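Local coordinates for CalG4 (Micromonospora echinospora, PDB 3IA7), which is a glycosyltransferase-family protein of the GT-B fold, with two Rossmann-like domains facing each other across a cleft, at residues Phe134-Glu138 and His139-Phe143; Glu159-His162 and Ser163-Asp167. One frame throughout, in Å; residues are numbered along the deposited sequence.

Contact 1. Residues Phe134-Glu138 and His139-Phe143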
# COMPACT_ATOMS: atom_id res chain seq x y z
N PHE A 134 9.20 18.92 -5.00
CA PHE A 134 10.50 19.38 -4.57
C PHE A 134 10.35 20.38 -3.44
O PHE A 134 9.46 21.24 -3.45
CB PHE A 134 11.27 20.02 -5.74
CG PHE A 134 11.49 19.09 -6.90
CD1 PHE A 134 11.86 17.76 -6.65
CD2 PHE A 134 11.32 19.51 -8.20
CE1 PHE A 134 12.07 16.85 -7.70
CE2 PHE A 134 11.55 18.60 -9.29
CZ PHE A 134 11.92 17.27 -9.02
N ALA A 135 11.22 20.21 -2.44
CA ALA A 135 11.43 21.24 -1.43
C ALA A 135 12.02 22.58 -1.98
O ALA A 135 12.69 22.58 -3.03
CB ALA A 135 12.32 20.66 -0.34
N ALA A 136 11.78 23.67 -1.26
CA ALA A 136 12.24 24.99 -1.66
C ALA A 136 13.06 25.56 -0.53
O ALA A 136 12.76 25.38 0.66
CB ALA A 136 11.07 25.94 -2.02
N ASN A 137 14.13 26.23 -0.92
CA ASN A 137 14.89 27.05 0.02
C ASN A 137 15.52 28.20 -0.75
O ASN A 137 15.18 28.44 -1.92
CB ASN A 137 15.94 26.19 0.78
CG ASN A 137 17.07 25.65 -0.13
OD1 ASN A 137 17.15 25.99 -1.31
ND2 ASN A 137 17.95 24.79 0.43
N GLU A 138 16.50 28.87 -0.16
CA GLU A 138 17.08 30.04 -0.86
C GLU A 138 17.83 29.68 -2.16
O GLU A 138 18.11 30.56 -2.98
CB GLU A 138 17.94 30.86 0.09
CG GLU A 138 19.26 30.18 0.42
CD GLU A 138 19.20 29.23 1.63
OE1 GLU A 138 18.11 28.70 2.00
OE2 GLU A 138 20.32 29.02 2.22
N HIS A 139 18.15 28.40 -2.33
CA HIS A 139 18.90 27.93 -3.49
C HIS A 139 18.04 27.49 -4.65
O HIS A 139 18.49 27.52 -5.82
CB HIS A 139 19.85 26.79 -3.08
CG HIS A 139 20.91 27.26 -2.16
ND1 HIS A 139 20.75 27.28 -0.79
CD2 HIS A 139 22.10 27.86 -2.40
CE1 HIS A 139 21.83 27.79 -0.23
NE2 HIS A 139 22.65 28.18 -1.18
N TYR A 140 16.83 27.06 -4.33
CA TYR A 140 15.97 26.38 -5.30
C TYR A 140 14.52 26.46 -4.93
O TYR A 140 14.12 26.25 -3.78
CB TYR A 140 16.34 24.89 -5.47
CG TYR A 140 15.41 24.18 -6.44
CD1 TYR A 140 15.57 24.33 -7.83
CD2 TYR A 140 14.37 23.38 -5.98
CE1 TYR A 140 14.71 23.73 -8.71
CE2 TYR A 140 13.51 22.76 -6.87
CZ TYR A 140 13.70 22.96 -8.24
OH TYR A 140 12.86 22.34 -9.12
N SER A 141 13.71 26.79 -5.93
CA SER A 141 12.28 26.80 -5.75
C SER A 141 11.70 26.42 -7.11
O SER A 141 11.89 27.12 -8.09
CB SER A 141 11.79 28.18 -5.29
OG SER A 141 10.36 28.15 -5.26
N LEU A 142 11.03 25.28 -7.16
CA LEU A 142 10.44 24.83 -8.42
C LEU A 142 9.46 25.89 -8.95
O LEU A 142 9.48 26.20 -10.14
CB LEU A 142 9.71 23.50 -8.24
CG LEU A 142 8.75 23.07 -9.33
CD1 LEU A 142 9.51 22.91 -10.66
CD2 LEU A 142 8.03 21.81 -8.91
N PHE A 143 8.61 26.43 -8.08
CA PHE A 143 7.63 27.41 -8.51
C PHE A 143 8.26 28.68 -9.12
O PHE A 143 7.85 29.15 -10.20
CB PHE A 143 6.71 27.75 -7.35
CG PHE A 143 5.72 26.65 -7.05
CD1 PHE A 143 4.66 26.40 -7.91
CD2 PHE A 143 5.87 25.85 -5.91
CE1 PHE A 143 3.75 25.39 -7.64
CE2 PHE A 143 4.96 24.84 -5.63
CZ PHE A 143 3.90 24.61 -6.51
O HOH W 1 10.83 23.55 -4.83

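Contact 2. Residues Glu159-His162 and Ser163-Asp167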
# COMPACT_ATOMS: atom_id res chain seq x y z
N GLU A 159 -0.57 42.95 -8.25
CA GLU A 159 -1.33 43.86 -7.42
C GLU A 159 -2.62 43.29 -6.77
O GLU A 159 -2.82 43.47 -5.56
CB GLU A 159 -1.68 45.15 -8.21
CG GLU A 159 -2.69 46.03 -7.51
CD GLU A 159 -2.23 46.46 -6.13
OE1 GLU A 159 -1.01 46.63 -5.93
OE2 GLU A 159 -3.11 46.63 -5.26
N ALA A 160 -3.47 42.64 -7.57
CA ALA A 160 -4.74 42.04 -7.09
C ALA A 160 -4.52 40.98 -5.99
O ALA A 160 -5.34 40.83 -5.06
CB ALA A 160 -5.51 41.42 -8.27
N VAL A 161 -3.43 40.22 -6.12
CA VAL A 161 -3.07 39.15 -5.19
C VAL A 161 -2.39 39.72 -3.94
O VAL A 161 -2.73 39.38 -2.82
CB VAL A 161 -2.15 38.11 -5.85
CG1 VAL A 161 -1.79 36.96 -4.89
CG2 VAL A 161 -2.80 37.56 -7.13
N HIS A 162 -1.41 40.60 -4.17
CA HIS A 162 -0.66 41.25 -3.11
C HIS A 162 -1.60 41.96 -2.13
O HIS A 162 -1.42 41.85 -0.91
CB HIS A 162 0.35 42.24 -3.72
CG HIS A 162 1.19 42.95 -2.71
ND1 HIS A 162 0.81 44.14 -2.12
CD2 HIS A 162 2.37 42.60 -2.13
CE1 HIS A 162 1.73 44.52 -1.26
NE2 HIS A 162 2.69 43.60 -1.23
N SER A 163 -2.60 42.69 -2.64
CA SER A 163 -3.46 43.48 -1.77
C SER A 163 -4.27 42.54 -0.87
O SER A 163 -4.42 42.79 0.33
CB SER A 163 -4.37 44.43 -2.57
OG SER A 163 -5.19 43.71 -3.46
N VAL A 164 -4.76 41.44 -1.45
CA VAL A 164 -5.54 40.48 -0.69
C VAL A 164 -4.66 39.87 0.38
O VAL A 164 -5.09 39.67 1.49
CB VAL A 164 -6.12 39.34 -1.59
CG1 VAL A 164 -6.63 38.18 -0.71
CG2 VAL A 164 -7.27 39.90 -2.45
N LEU A 165 -3.44 39.53 0.02
CA LEU A 165 -2.54 38.88 0.96
C LEU A 165 -2.02 39.76 2.09
O LEU A 165 -1.95 39.30 3.25
CB LEU A 165 -1.40 38.15 0.20
CG LEU A 165 -1.82 36.86 -0.55
CD1 LEU A 165 -0.64 36.31 -1.27
CD2 LEU A 165 -2.41 35.71 0.34
N VAL A 166 -1.68 41.03 1.78
CA VAL A 166 -1.31 41.94 2.84
C VAL A 166 -2.44 42.04 3.89
O VAL A 166 -2.17 42.03 5.09
CB VAL A 166 -0.97 43.38 2.31
CG1 VAL A 166 -0.84 44.39 3.46
CG2 VAL A 166 0.32 43.33 1.51
N ASP A 167 -3.67 42.19 3.42
CA ASP A 167 -4.83 42.35 4.28
C ASP A 167 -5.02 41.11 5.16
O ASP A 167 -5.18 41.22 6.39
CB ASP A 167 -6.09 42.59 3.43
CG ASP A 167 -7.28 43.00 4.28
OD1 ASP A 167 -7.33 44.14 4.77
OD2 ASP A 167 -8.15 42.15 4.48

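Contact 1. Residues Phe134-Glu138 and His139-Phe143
Asn137 N gives a hydrogen bond of 2.9 Å to Tyr140 O across a tight turn of the chain, lying in the carbonyl plane. The Asn137 side chain reaches forward and closes an Asx turn. With chi1 at 66°, its CG sits between the backbone N and the carbonyl carbon, and this brings OD1 to the backbone of His139. His139 N donates to Asn137 OD1 at 2.8 Å, from above the amide plane. Tyr140 N adds a weak bond to the same oxygen.

Tyr140 CG lies anti to its own backbone N, and this chi1 of 178° carries the ring back toward Phe134. Tyr140 CE2 is 3.7 Å from Phe134 CB, and Tyr140 OH is 3.4 Å from Phe134 CD2. Ala135 O meets the tyrosine ring at its edge. Leu142 CD2 also touches the Phe134 ring. A water accepts from Leu142 N and donates weakly to Ala135 O.

The segment follows strand 127-131 and leads into helix 142-150, with Ser141 at the N-cap position. Gln198 and Thr203 hydrogen-bond to it, and Phe134 and Leu142 touch helix 331-339.

Contact 2. Residues Glu159-His162 and Ser163-Asp167
His162 and Val166 meet one turn apart on helix 159-170. Val166 CG2 lies over one face of the His162 imidazole, 3.7 Å from the ring centroid and 28° off the ring normal. This is a CH-pi contact, offset toward the rim, and the closest ring atom is CE1. The first histidine torsion contributes to the fit. Its CG is anti to the backbone N (chi1 -179°), and the ring presents a face to the valine methyl. In the backbone, Val166 N donates to His162 O at 2.8 Å. That bond is nearly straight.

Ser163 bonds back to the preceding turn with both its backbone and its side chain. Ser163 N donates to Glu159 O at 3.0 Å. Ser163 OG donates to Glu159 O at 3.2 Å, so one carbonyl takes two hydrogen bonds from one residue. The chi1 of 60° makes this possible, because it places OG between the backbone N and the carbonyl carbon and so turns it back along the helix. Glu159 bends at chi2, which brings OE2 near Ser163 CB.

Val161 is buried, and Val161 CG1 lies 3.9 Å from Leu165 CD1. The two side chains run side by side. Leu165 N donates to Val161 O.

Val161, Val164 and Leu165 touch helix 75-98. His162, Leu165 and Val166 touch Val178 of helix 178-182. The i to i+4 backbone bonds from Ser163, Leu165 and Val166 are those of an alpha-helix. This helix buries Val161 and Leu165 against neighbouring helices of the N-terminal Rossmann-like domain of a GT-B fold.

How the contacts relate
Both contacts are local and belong to the N-terminal half of the chain. Their centres lie 23 Å apart, and they do not touch. Contact 1 leads into helix 142-150, while contact 2 lies within the next helix, 159-170. Contact 1 is a surface contact nearer the centre of the chain, and it reaches helix 331-339 of the C-terminal half. Contact 2 is farther out, partly buried, and leans on helices 75-98 and 178-182. The chemistry follows the place. The turn in contact 1 uses a side-chain amide, a water and aromatic packing. The helix in contact 2 uses i to i+4 backbone bonds, a serine hydroxyl on a carbonyl, and aliphatic and CH-pi packing.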